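Local coordinates for protein collagen adhesin (Staphylococcus aureus, PDB 1AMX) that binds collagen through a domain of a bacterial surface adhesin, probably helping the cell attach to collagen-containing host tissue, at residues S61-D66 against Y131-S136; L79-L84 against I114-T119; L84-T89 against F137-K142; V154-A159 against S173-V178. All coordinates share one frame; numbering follows the deposited sequence.

Overall arrangement
From the N terminus, 61-66 comes first, in the loop between strands 49-56 and 67-73; contact 1 ties it to the helix-to-strand turn at 131-136 and closes a loop of 64 residues. Contact 2 (79-84 with 114-119) is nested within that loop and joins the corner of strand 77-90 to strand 113-117 of the other sheet. Contact 3 (84-89 with 137-142) crosses both, sharing Leu84 with contact 2. It pairs the central strand 135-145 with 77-90 in the five-stranded sheet, whereas contacts 1 and 2 lie near opposite ends of these strands, their centres about 24 Å apart. Contact 4 (154-159 with 173-178) follows in series in the other sheet, touching contact 3 where Tyr141 meets Asn155.

Contact 1 of 4, residues S61-D66 against Y131-S136; sequences SYVSKD and YGSYNS
Ser133 and Tyr134 receive the loop residues Ser61 to Val63 through two hydrogen bonds that run in opposite directions. The amide of Tyr134 gives its hydrogen to Ser61 O at 3.1 Å, almost straight at the donor (176°), although the nitrogen stands well above the carbonyl plane. In return Val63 N donates to Ser133 OG over 3.0 Å; the hydroxyl stands beside its own backbone N, anti to the carbonyl carbon (chi1 -61°), where it meets this donor. That hydroxyl is used twice, since it also bonds to Gln129 O one helical turn back. Ser133 is the first residue past the short helix 129-132, and a type II beta turn, Gly132 to Asn135, leads the chain into strand 135-145. Asn135 ND2 reaches back across the turn to Tyr131 O at 3.1 Å, with the acceptor close to the amide plane, while His92 N supplies the bond to Asn135 OD1. Across the loop, Gln129 NE2 satisfies Val63 O, and the Ser61 hydroxyl is paired with Glu163. Ser133 OG also lies over one face of the Tyr62 ring, 3.5 Å from Tyr62 CD1. The rings of Tyr62 and Tyr134 meet obliquely, planes 53° apart, with Tyr134 CZ 3.8 Å from Tyr62 CD1.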
loop_
_atom_site.group_PDB
_atom_site.type_symbol
_atom_site.label_atom_id
_atom_site.label_comp_id
_atom_site.label_asym_id
_atom_site.label_seq_id
_atom_site.Cartn_x
_atom_site.Cartn_y
_atom_site.Cartn_z
ATOM N N SER A 61 -13.264 2.786 9.259
ATOM C CA SER A 61 -14.486 2.044 9.487
ATOM C C SER A 61 -14.174 0.761 10.218
ATOM O O SER A 61 -13.012 0.331 10.284
ATOM C CB SER A 61 -15.087 1.636 8.139
ATOM O OG SER A 61 -15.109 2.748 7.260
ATOM N N TYR A 62 -15.216 0.185 10.757
ATOM C CA TYR A 62 -15.107 -1.133 11.338
ATOM C C TYR A 62 -15.047 -2.042 10.129
ATOM O O TYR A 62 -15.651 -1.749 9.090
ATOM C CB TYR A 62 -16.307 -1.433 12.230
ATOM C CG TYR A 62 -16.251 -2.844 12.805
ATOM C CD1 TYR A 62 -15.507 -3.097 13.962
ATOM C CD2 TYR A 62 -16.936 -3.880 12.168
ATOM C CE1 TYR A 62 -15.464 -4.389 14.491
ATOM C CE2 TYR A 62 -16.889 -5.170 12.694
ATOM C CZ TYR A 62 -16.158 -5.425 13.857
ATOM O OH TYR A 62 -16.137 -6.679 14.370
ATOM N N VAL A 63 -14.332 -3.118 10.247
ATOM C CA VAL A 63 -14.119 -4.018 9.112
ATOM C C VAL A 63 -14.598 -5.424 9.520
ATOM O O VAL A 63 -14.301 -5.902 10.620
ATOM C CB VAL A 63 -12.628 -3.963 8.782
ATOM C CG1 VAL A 63 -11.978 -5.346 8.712
ATOM C CG2 VAL A 63 -12.338 -3.296 7.436
ATOM N N SER A 64 -15.336 -6.061 8.617
ATOM C CA SER A 64 -15.965 -7.381 8.887
ATOM C C SER A 64 -15.102 -8.593 8.498
ATOM O O SER A 64 -15.318 -9.712 8.987
ATOM C CB SER A 64 -17.265 -7.519 8.113
ATOM O OG SER A 64 -18.171 -6.514 8.522
ATOM N N LYS A 65 -14.158 -8.373 7.611
ATOM C CA LYS A 65 -13.235 -9.442 7.176
ATOM C C LYS A 65 -11.806 -8.862 7.105
ATOM O O LYS A 65 -11.605 -7.652 7.250
ATOM C CB LYS A 65 -13.676 -10.039 5.819
ATOM C CG LYS A 65 -13.811 -9.022 4.674
ATOM C CD LYS A 65 -14.250 -9.667 3.338
ATOM C CE LYS A 65 -13.068 -10.172 2.492
ATOM N NZ LYS A 65 -13.409 -10.425 1.071
ATOM N N ASP A 66 -10.812 -9.728 6.978
ATOM C CA ASP A 66 -9.437 -9.262 6.873
ATOM C C ASP A 66 -9.277 -8.459 5.602
ATOM O O ASP A 66 -10.056 -8.607 4.671
ATOM C CB ASP A 66 -8.481 -10.441 6.834
ATOM C CG ASP A 66 -8.388 -11.162 8.158
ATOM O OD1 ASP A 66 -9.038 -10.748 9.143
ATOM O OD2 ASP A 66 -7.633 -12.155 8.219
ATOM N N TYR A 131 -7.495 -5.563 13.777
ATOM C CA TYR A 131 -6.553 -4.466 13.712
ATOM C C TYR A 131 -6.881 -3.516 12.568
ATOM O O TYR A 131 -6.590 -2.320 12.633
ATOM C CB TYR A 131 -5.137 -5.025 13.600
ATOM C CG TYR A 131 -4.645 -5.632 14.904
ATOM C CD1 TYR A 131 -4.625 -4.870 16.076
ATOM C CD2 TYR A 131 -4.178 -6.943 14.970
ATOM C CE1 TYR A 131 -4.149 -5.386 17.274
ATOM C CE2 TYR A 131 -3.696 -7.476 16.177
ATOM C CZ TYR A 131 -3.683 -6.685 17.323
ATOM O OH TYR A 131 -3.183 -7.158 18.516
ATOM N N GLY A 132 -7.500 -4.052 11.521
ATOM C CA GLY A 132 -7.902 -3.239 10.382
ATOM C C GLY A 132 -8.966 -2.244 10.822
ATOM O O GLY A 132 -9.008 -1.103 10.370
ATOM N N SER A 133 -9.801 -2.661 11.764
ATOM C CA SER A 133 -10.865 -1.804 12.264
ATOM C C SER A 133 -10.405 -0.533 12.989
ATOM O O SER A 133 -9.579 -0.586 13.889
ATOM C CB SER A 133 -11.808 -2.614 13.184
ATOM O OG SER A 133 -12.426 -3.689 12.485
ATOM N N TYR A 134 -10.984 0.595 12.596
ATOM C CA TYR A 134 -10.743 1.899 13.205
ATOM C C TYR A 134 -9.366 2.506 13.007
ATOM O O TYR A 134 -8.985 3.412 13.733
ATOM C CB TYR A 134 -11.069 1.866 14.706
ATOM C CG TYR A 134 -12.438 1.297 15.068
ATOM C CD1 TYR A 134 -13.627 1.889 14.596
ATOM C CD2 TYR A 134 -12.539 0.147 15.859
ATOM C CE1 TYR A 134 -14.865 1.342 14.908
ATOM C CE2 TYR A 134 -13.768 -0.404 16.168
ATOM C CZ TYR A 134 -14.922 0.195 15.691
ATOM O OH TYR A 134 -16.122 -0.393 15.991
ATOM N N ASN A 135 -8.649 2.042 12.000
ATOM C CA ASN A 135 -7.312 2.539 11.710
ATOM C C ASN A 135 -7.128 2.673 10.206
ATOM O O ASN A 135 -7.551 1.804 9.434
ATOM C CB ASN A 135 -6.261 1.533 12.182
ATOM C CG ASN A 135 -6.140 1.465 13.686
ATOM O OD1 ASN A 135 -5.860 2.482 14.321
ATOM N ND2 ASN A 135 -6.338 0.311 14.261
ATOM N N SER A 136 -6.515 3.769 9.831
ATOM C CA SER A 136 -6.127 4.003 8.443
ATOM C C SER A 136 -4.664 3.609 8.325
ATOM O O SER A 136 -3.851 3.899 9.213
ATOM C CB SER A 136 -6.236 5.484 8.072
ATOM O OG SER A 136 -7.409 6.043 8.643
#

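Contact 2 of 4, residues L79-L84 against I114-T119; sequences LDLSTL and ITVDNT
The amide of Asn118 is the flat group that meets Leu81, and the two side chains cross at about a right angle. Leu81 CB approaches Asn118 OD1 to 3.8 Å, while Leu81 CD2 comes to 3.7 Å from Asn118 ND2, so the leucine spans the oxygen and nitrogen of the amide together. The two carboxylates have partners within their own segments, each met from above its plane: Asp80 OD1 by the hydroxyl of Ser82, 40° out of plane, and Asp117 OD1 by Thr119 N, an Asx turn at the end of strand 113-117. Beside the amide, Leu81 and Val116 reach toward each other tip to tip. With Leu81 CG placed opposite the backbone nitrogen (chi1 -159°), CD1 falls on both branches of the valine, 3.5 Å from Val116 CG1 and 3.6 Å from Val116 CG2. Two overlapping type I turns, Asp80 to Thr83 and Leu81 to Leu84, carry strand 77-90 of the five-stranded sheet round a corner and onto strand 113-117 of the other, with Ile102 of helix 101-108 touching Val116 and Leu84. Asp80 O holds this corner with two bonds, from Thr83 N and, at 2.6 Å, from Thr83 OG1, a hydroxyl that also meets Lys142 N. The contact thus rests on aliphatic packing, a leucine against an amide, and one water bridge: the side chains meet without a direct polar link, and water 1 joins the segments by accepting from Leu81 N and donating to Asn118 OD1 at 2.7 Å.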
loop_
_atom_site.group_PDB
_atom_site.type_symbol
_atom_site.label_atom_id
_atom_site.label_comp_id
_atom_site.label_asym_id
_atom_site.label_seq_id
_atom_site.Cartn_x
_atom_site.Cartn_y
_atom_site.Cartn_z
ATOM N N LEU A 79 11.488 -1.803 -7.107
ATOM C CA LEU A 79 11.136 -1.475 -5.743
ATOM C C LEU A 79 12.404 -1.286 -4.905
ATOM O O LEU A 79 13.334 -2.103 -4.954
ATOM C CB LEU A 79 10.301 -2.602 -5.131
ATOM C CG LEU A 79 10.056 -2.507 -3.630
ATOM C CD1 LEU A 79 9.134 -1.351 -3.251
ATOM C CD2 LEU A 79 9.392 -3.776 -3.075
ATOM N N ASP A 80 12.410 -0.195 -4.166
ATOM C CA ASP A 80 13.490 0.124 -3.229
ATOM C C ASP A 80 12.953 -0.157 -1.834
ATOM O O ASP A 80 12.326 0.702 -1.204
ATOM C CB ASP A 80 13.900 1.596 -3.362
ATOM C CG ASP A 80 15.172 1.930 -2.576
ATOM O OD1 ASP A 80 15.620 1.103 -1.694
ATOM O OD2 ASP A 80 15.799 3.034 -2.798
ATOM N N LEU A 81 13.192 -1.371 -1.387
ATOM C CA LEU A 81 12.660 -1.831 -0.102
ATOM C C LEU A 81 13.061 -0.968 1.066
ATOM O O LEU A 81 12.308 -0.839 2.027
ATOM C CB LEU A 81 13.079 -3.254 0.224
ATOM C CG LEU A 81 12.135 -3.878 1.251
ATOM C CD1 LEU A 81 10.674 -3.885 0.786
ATOM C CD2 LEU A 81 12.482 -5.324 1.585
ATOM N N SER A 82 14.220 -0.335 0.985
ATOM C CA SER A 82 14.649 0.511 2.073
ATOM C C SER A 82 13.755 1.756 2.235
ATOM O O SER A 82 13.812 2.424 3.269
ATOM C CB SER A 82 16.105 0.912 1.873
ATOM O OG SER A 82 16.232 1.782 0.771
ATOM N N THR A 83 12.947 2.089 1.226
ATOM C CA THR A 83 12.061 3.261 1.327
ATOM C C THR A 83 10.645 2.952 1.846
ATOM O O THR A 83 9.804 3.854 1.965
ATOM C CB THR A 83 11.825 3.969 -0.027
ATOM O OG1 THR A 83 11.316 3.045 -0.977
ATOM C CG2 THR A 83 13.103 4.576 -0.610
ATOM N N LEU A 84 10.403 1.703 2.159
ATOM C CA LEU A 84 9.074 1.233 2.621
ATOM C C LEU A 84 8.773 1.748 4.036
ATOM O O LEU A 84 9.509 1.462 4.989
ATOM C CB LEU A 84 9.075 -0.307 2.627
ATOM C CG LEU A 84 7.696 -0.980 2.775
ATOM C CD1 LEU A 84 7.149 -0.932 4.203
ATOM C CD2 LEU A 84 6.614 -0.370 1.886
ATOM N N ILE A 114 3.194 -8.581 5.526
ATOM C CA ILE A 114 3.592 -7.802 4.364
ATOM C C ILE A 114 4.684 -8.607 3.710
ATOM O O ILE A 114 5.758 -8.807 4.291
ATOM C CB ILE A 114 4.064 -6.404 4.781
ATOM C CG1 ILE A 114 2.985 -5.615 5.528
ATOM C CG2 ILE A 114 4.469 -5.534 3.582
ATOM C CD1 ILE A 114 3.392 -4.176 5.846
ATOM N N THR A 115 4.373 -9.081 2.535
ATOM C CA THR A 115 5.292 -9.930 1.789
ATOM C C THR A 115 5.780 -9.206 0.552
ATOM O O THR A 115 4.999 -8.836 -0.330
ATOM C CB THR A 115 4.599 -11.227 1.370
ATOM O OG1 THR A 115 3.995 -11.841 2.498
ATOM C CG2 THR A 115 5.566 -12.244 0.759
ATOM N N VAL A 116 7.083 -8.982 0.519
ATOM C CA VAL A 116 7.709 -8.308 -0.593
ATOM C C VAL A 116 8.602 -9.313 -1.312
ATOM O O VAL A 116 9.286 -10.128 -0.679
ATOM C CB VAL A 116 8.608 -7.131 -0.101
ATOM C CG1 VAL A 116 9.260 -6.363 -1.253
ATOM C CG2 VAL A 116 7.835 -6.096 0.716
ATOM N N ASP A 117 8.554 -9.258 -2.614
ATOM C CA ASP A 117 9.433 -10.061 -3.463
ATOM C C ASP A 117 10.155 -9.082 -4.361
ATOM O O ASP A 117 9.590 -8.590 -5.344
ATOM C CB ASP A 117 8.649 -11.074 -4.294
ATOM C CG ASP A 117 9.574 -12.040 -5.046
ATOM O OD1 ASP A 117 10.851 -11.847 -5.043
ATOM O OD2 ASP A 117 9.079 -13.046 -5.681
ATOM N N ASN A 118 11.378 -8.807 -3.981
ATOM C CA ASN A 118 12.193 -7.810 -4.678
ATOM C C ASN A 118 12.517 -8.177 -6.103
ATOM O O ASN A 118 12.715 -7.288 -6.924
ATOM C CB ASN A 118 13.482 -7.527 -3.926
ATOM C CG ASN A 118 13.243 -6.529 -2.799
ATOM O OD1 ASN A 118 13.521 -5.339 -2.955
ATOM N ND2 ASN A 118 12.727 -6.963 -1.672
ATOM N N THR A 119 12.552 -9.471 -6.411
ATOM C CA THR A 119 12.831 -9.897 -7.780
ATOM C C THR A 119 11.602 -9.684 -8.645
ATOM O O THR A 119 11.689 -9.092 -9.723
ATOM C CB THR A 119 13.255 -11.369 -7.847
ATOM O OG1 THR A 119 14.464 -11.529 -7.110
ATOM C CG2 THR A 119 13.496 -11.793 -9.282
HETATM O O HOH W 1 15.383 -3.502 -2.212
#

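Contact 3 of 4, residues L84-T89 against F137-K142; sequences LNINVT and FSINYK
Val88 and Phe137 lie side by side on the face that looks toward the other sheet. Val88 CG1 is anti to the backbone N (chi1 -178°), which turns both methyls to the CD2-CE2 side of the ring; they meet it obliquely, Val88 CG2 3.6 Å from Phe137 CD2 and Val88 CG1 3.8 Å from Phe137 CE2. At the next pair on this face, Ile86 and Ile139 also point the same way, with Ile86 CG2 against Ile139 CG1 at 3.9 Å. Leu84 fills the next hollow by a single branch, its CD2 wedged between Ile139 CG2 (3.8 Å) and Tyr141 CB (3.7 Å). These knobs make a continuous apolar layer, which strand 122-127 meets from the facing sheet through Ile123, Val125 and Ile127, as in a jelly-roll sandwich. The strands behind it are antiparallel, 165° apart, with axes approaching to 4.7 Å. Asn85 N to Asn140 O and Asn87 N to Ser138 O, each with its reciprocal N-to-O bond, are all 2.9 Å; Ile86–Ile139 and Val88–Phe137 are the non-hydrogen-bonded pairs. The opposite face is polar. There the side chains of Asn85 and Asn140 cross, their amide planes turned 52° from one another. Mutagenesis identifies Asn85, Asn140 and nearby Tyr95, Phe53 and Asn55 as collagen-binding residues. One strand pair therefore carries two chemistries: aliphatic and aromatic packing that joins the sheets, and on its reverse a row of amides and one hydroxyl, partly tied up as Trp52 O holds Asn140 ND2 and Asn55 holds Ser138 OG, consistent with a surface that receives collagen.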
loop_
_atom_site.group_PDB
_atom_site.type_symbol
_atom_site.label_atom_id
_atom_site.label_comp_id
_atom_site.label_asym_id
_atom_site.label_seq_id
_atom_site.Cartn_x
_atom_site.Cartn_y
_atom_site.Cartn_z
ATOM N N LEU A 84 10.403 1.703 2.159
ATOM C CA LEU A 84 9.074 1.233 2.621
ATOM C C LEU A 84 8.773 1.748 4.036
ATOM O O LEU A 84 9.509 1.462 4.989
ATOM C CB LEU A 84 9.075 -0.307 2.627
ATOM C CG LEU A 84 7.696 -0.980 2.775
ATOM C CD1 LEU A 84 7.149 -0.932 4.203
ATOM C CD2 LEU A 84 6.614 -0.370 1.886
ATOM N N ASN A 85 7.692 2.512 4.143
ATOM C CA ASN A 85 7.222 3.014 5.446
ATOM C C ASN A 85 5.696 2.876 5.538
ATOM O O ASN A 85 4.978 2.913 4.527
ATOM C CB ASN A 85 7.700 4.442 5.699
ATOM C CG ASN A 85 7.077 5.460 4.775
ATOM O OD1 ASN A 85 7.771 6.008 3.923
ATOM N ND2 ASN A 85 5.805 5.746 4.899
ATOM N N ILE A 86 5.212 2.718 6.763
ATOM C CA ILE A 86 3.793 2.517 7.028
ATOM C C ILE A 86 3.366 3.484 8.103
ATOM O O ILE A 86 4.024 3.609 9.139
ATOM C CB ILE A 86 3.574 1.085 7.523
ATOM C CG1 ILE A 86 4.338 0.116 6.602
ATOM C CG2 ILE A 86 2.078 0.759 7.577
ATOM C CD1 ILE A 86 4.699 -1.206 7.224
ATOM N N ASN A 87 2.330 4.247 7.809
ATOM C CA ASN A 87 1.795 5.204 8.754
ATOM C C ASN A 87 0.418 4.712 9.179
ATOM O O ASN A 87 -0.466 4.542 8.336
ATOM C CB ASN A 87 1.657 6.569 8.094
ATOM C CG ASN A 87 1.344 7.672 9.090
ATOM O OD1 ASN A 87 1.643 7.565 10.276
ATOM N ND2 ASN A 87 0.752 8.749 8.603
ATOM N N VAL A 88 0.234 4.445 10.461
ATOM C CA VAL A 88 -1.056 3.982 10.949
ATOM C C VAL A 88 -1.665 5.089 11.792
ATOM O O VAL A 88 -1.001 5.585 12.695
ATOM C CB VAL A 88 -0.898 2.785 11.877
ATOM C CG1 VAL A 88 -2.262 2.287 12.336
ATOM C CG2 VAL A 88 -0.104 1.700 11.199
ATOM N N THR A 89 -2.895 5.505 11.495
ATOM C CA THR A 89 -3.559 6.517 12.308
ATOM C C THR A 89 -4.952 6.035 12.754
ATOM O O THR A 89 -5.656 5.357 12.009
ATOM C CB THR A 89 -3.652 7.881 11.607
ATOM O OG1 THR A 89 -4.525 7.795 10.480
ATOM C CG2 THR A 89 -2.264 8.335 11.123
ATOM N N PHE A 137 -4.354 2.948 7.251
ATOM C CA PHE A 137 -2.986 2.532 6.976
ATOM C C PHE A 137 -2.559 3.155 5.664
ATOM O O PHE A 137 -3.245 3.029 4.647
ATOM C CB PHE A 137 -2.903 1.005 6.851
ATOM C CG PHE A 137 -3.382 0.261 8.099
ATOM C CD1 PHE A 137 -4.737 -0.052 8.247
ATOM C CD2 PHE A 137 -2.463 -0.110 9.090
ATOM C CE1 PHE A 137 -5.177 -0.729 9.390
ATOM C CE2 PHE A 137 -2.905 -0.786 10.234
ATOM C CZ PHE A 137 -4.262 -1.095 10.384
ATOM N N SER A 138 -1.447 3.842 5.701
ATOM C CA SER A 138 -0.884 4.427 4.484
ATOM C C SER A 138 0.484 3.801 4.280
ATOM O O SER A 138 1.394 4.040 5.061
ATOM C CB SER A 138 -0.739 5.942 4.594
ATOM O OG SER A 138 -0.179 6.450 3.386
ATOM N N ILE A 139 0.601 2.940 3.287
ATOM C CA ILE A 139 1.849 2.278 2.986
ATOM C C ILE A 139 2.489 3.004 1.812
ATOM O O ILE A 139 1.875 3.165 0.761
ATOM C CB ILE A 139 1.599 0.805 2.638
ATOM C CG1 ILE A 139 0.969 0.104 3.849
ATOM C CG2 ILE A 139 2.904 0.123 2.161
ATOM C CD1 ILE A 139 0.621 -1.337 3.640
ATOM N N ASN A 140 3.706 3.495 2.007
ATOM C CA ASN A 140 4.416 4.219 0.950
ATOM C C ASN A 140 5.782 3.587 0.691
ATOM O O ASN A 140 6.382 3.007 1.589
ATOM C CB ASN A 140 4.555 5.711 1.333
ATOM C CG ASN A 140 5.579 6.476 0.461
ATOM O OD1 ASN A 140 6.570 6.985 0.978
ATOM N ND2 ASN A 140 5.305 6.612 -0.835
ATOM N N TYR A 141 6.204 3.636 -0.565
ATOM C CA TYR A 141 7.496 3.125 -0.980
ATOM C C TYR A 141 7.847 3.798 -2.298
ATOM O O TYR A 141 7.015 4.481 -2.918
ATOM C CB TYR A 141 7.464 1.604 -1.139
ATOM C CG TYR A 141 6.426 1.141 -2.123
ATOM C CD1 TYR A 141 6.712 1.084 -3.478
ATOM C CD2 TYR A 141 5.140 0.787 -1.697
ATOM C CE1 TYR A 141 5.755 0.689 -4.391
ATOM C CE2 TYR A 141 4.163 0.389 -2.607
ATOM C CZ TYR A 141 4.478 0.343 -3.953
ATOM O OH TYR A 141 3.537 -0.028 -4.879
ATOM N N LYS A 142 9.093 3.640 -2.712
ATOM C CA LYS A 142 9.519 4.221 -3.954
ATOM C C LYS A 142 10.078 3.123 -4.823
ATOM O O LYS A 142 10.514 2.075 -4.324
ATOM C CB LYS A 142 10.669 5.200 -3.758
ATOM C CG LYS A 142 10.334 6.571 -3.236
ATOM C CD LYS A 142 11.614 7.399 -3.138
ATOM C CE LYS A 142 11.362 8.859 -2.849
ATOM N NZ LYS A 142 10.763 9.064 -1.537
#

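Contact 4 of 4, residues V154-A159 against S173-V178; sequences VNNSQA and SFNHTV
This is an antiparallel strand pairing in the second sheet of the domain, between strand 152-161 and the C-terminal strand 172-179, regular at one end and irregular at the other. The axes of 154-159 and 176-178 approach to 4.7 Å and run 168° apart. At the regular end Asn155 and His176 form a hydrogen-bonded pair, with Asn155 N to His176 O and His176 N to Asn155 O both 2.8 Å. Beyond it the pattern loosens around Asn175: Phe174 N still donates to Ser157 O at 3.0 Å, but the serine hydroxyl turns to Phe174 O in a bond whose modelled length is doubtful. Asn156 and Asn175 cross obliquely nearby, amide planes 46° apart. On the same face as Val154, whose CB lies 3.7 Å from Thr177 OG1, Gln158 bends at its second torsion (chi2 81°), which brings Gln158 NE2 to water 2, to which it gives a hydrogen at 2.8 Å. The same water meets Ser173 OG at 2.9 Å and bridges the strands. Ala159 CB packs obliquely on the Phe174 ring, 3.8 Å from Phe174 CE1. Strand 67-73 pairs with 152-161 along its other border, where Gln72 holds Gln158 and Asp71 holds Asn155. Strands 36-41 and 49-56 come against the pair from the five-stranded sheet: Trp52 touches Asn155 and His176, while Tyr36 meets Phe174 edge-to-face and bonds to Ser157 OG.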
loop_
_atom_site.group_PDB
_atom_site.type_symbol
_atom_site.label_atom_id
_atom_site.label_comp_id
_atom_site.label_asym_id
_atom_site.label_seq_id
_atom_site.Cartn_x
_atom_site.Cartn_y
_atom_site.Cartn_z
ATOM N N VAL A 154 3.349 2.312 -14.144
ATOM C CA VAL A 154 2.075 1.886 -13.572
ATOM C C VAL A 154 2.288 0.862 -12.473
ATOM O O VAL A 154 3.265 0.103 -12.466
ATOM C CB VAL A 154 1.125 1.347 -14.662
ATOM C CG1 VAL A 154 1.709 1.416 -16.075
ATOM C CG2 VAL A 154 0.712 -0.111 -14.459
ATOM N N ASN A 155 1.354 0.917 -11.576
ATOM C CA ASN A 155 1.285 0.035 -10.436
ATOM C C ASN A 155 -0.131 -0.509 -10.409
ATOM O O ASN A 155 -1.085 0.248 -10.458
ATOM C CB ASN A 155 1.548 0.823 -9.171
ATOM C CG ASN A 155 1.658 -0.078 -7.963
ATOM O OD1 ASN A 155 1.050 0.202 -6.935
ATOM N ND2 ASN A 155 2.392 -1.160 -8.039
ATOM N N ASN A 156 -0.268 -1.824 -10.408
ATOM C CA ASN A 156 -1.590 -2.447 -10.366
ATOM C C ASN A 156 -1.782 -3.039 -8.967
ATOM O O ASN A 156 -0.804 -3.405 -8.321
ATOM C CB ASN A 156 -1.671 -3.612 -11.379
ATOM C CG ASN A 156 -1.541 -3.173 -12.823
ATOM O OD1 ASN A 156 -1.747 -2.015 -13.174
ATOM N ND2 ASN A 156 -1.200 -4.119 -13.682
ATOM N N SER A 157 -3.023 -3.121 -8.486
ATOM C CA SER A 157 -3.304 -3.747 -7.189
ATOM C C SER A 157 -4.715 -4.324 -7.169
ATOM O O SER A 157 -5.561 -3.892 -7.952
ATOM C CB SER A 157 -3.141 -2.770 -6.018
ATOM O OG SER A 157 -4.107 -1.737 -6.019
ATOM N N GLN A 158 -4.960 -5.342 -6.353
ATOM C CA GLN A 158 -6.317 -5.891 -6.259
ATOM C C GLN A 158 -6.642 -5.953 -4.787
ATOM O O GLN A 158 -5.756 -6.255 -3.988
ATOM C CB GLN A 158 -6.431 -7.280 -6.892
ATOM C CG GLN A 158 -6.049 -7.317 -8.366
ATOM C CD GLN A 158 -4.520 -7.382 -8.557
ATOM O OE1 GLN A 158 -3.835 -8.133 -7.849
ATOM N NE2 GLN A 158 -3.995 -6.599 -9.493
ATOM N N ALA A 159 -7.886 -5.641 -4.421
ATOM C CA ALA A 159 -8.307 -5.646 -3.017
ATOM C C ALA A 159 -9.493 -6.567 -2.705
ATOM O O ALA A 159 -10.389 -6.772 -3.530
ATOM C CB ALA A 159 -8.640 -4.232 -2.572
ATOM N N SER A 173 -9.920 -4.113 -8.833
ATOM C CA SER A 173 -8.685 -3.484 -9.236
ATOM C C SER A 173 -8.658 -1.986 -8.959
ATOM O O SER A 173 -9.611 -1.259 -9.266
ATOM C CB SER A 173 -8.452 -3.682 -10.735
ATOM O OG SER A 173 -7.960 -4.987 -10.982
ATOM N N PHE A 174 -7.534 -1.616 -8.390
ATOM C CA PHE A 174 -7.181 -0.237 -8.073
ATOM C C PHE A 174 -5.763 -0.026 -8.577
ATOM O O PHE A 174 -4.783 -0.243 -7.857
ATOM C CB PHE A 174 -7.252 0.002 -6.559
ATOM C CG PHE A 174 -8.633 -0.289 -5.970
ATOM C CD1 PHE A 174 -8.945 -1.579 -5.535
ATOM C CD2 PHE A 174 -9.583 0.735 -5.868
ATOM C CE1 PHE A 174 -10.214 -1.855 -5.012
ATOM C CE2 PHE A 174 -10.851 0.460 -5.341
ATOM C CZ PHE A 174 -11.169 -0.836 -4.917
ATOM N N ASN A 175 -5.680 0.374 -9.822
ATOM C CA ASN A 175 -4.391 0.597 -10.471
ATOM C C ASN A 175 -4.137 2.071 -10.526
ATOM O O ASN A 175 -5.060 2.872 -10.288
ATOM C CB ASN A 175 -4.405 0.085 -11.913
ATOM C CG ASN A 175 -4.982 -1.308 -12.020
ATOM O OD1 ASN A 175 -5.597 -1.638 -13.032
ATOM N ND2 ASN A 175 -4.808 -2.136 -11.022
ATOM N N HIS A 176 -2.882 2.431 -10.806
ATOM C CA HIS A 176 -2.498 3.821 -10.965
ATOM C C HIS A 176 -1.313 3.935 -11.913
ATOM O O HIS A 176 -0.443 3.066 -11.947
ATOM C CB HIS A 176 -2.218 4.527 -9.624
ATOM C CG HIS A 176 -2.217 6.026 -9.728
ATOM N ND1 HIS A 176 -1.064 6.781 -9.761
ATOM C CD2 HIS A 176 -3.239 6.910 -9.837
ATOM C CE1 HIS A 176 -1.372 8.060 -9.886
ATOM N NE2 HIS A 176 -2.686 8.164 -9.934
ATOM N N THR A 177 -1.341 4.980 -12.735
ATOM C CA THR A 177 -0.284 5.260 -13.695
ATOM C C THR A 177 0.287 6.640 -13.404
ATOM O O THR A 177 -0.469 7.616 -13.324
ATOM C CB THR A 177 -0.829 5.236 -15.136
ATOM O OG1 THR A 177 -1.355 3.934 -15.412
ATOM C CG2 THR A 177 0.269 5.511 -16.130
ATOM N N VAL A 178 1.593 6.709 -13.147
ATOM C CA VAL A 178 2.238 7.987 -12.914
ATOM C C VAL A 178 2.767 8.406 -14.259
ATOM O O VAL A 178 3.381 7.602 -14.964
ATOM C CB VAL A 178 3.371 7.888 -11.914
ATOM C CG1 VAL A 178 4.224 9.141 -11.974
ATOM C CG2 VAL A 178 2.799 7.741 -10.526
HETATM O O HOH W 2 -5.071 -4.773 -11.370
#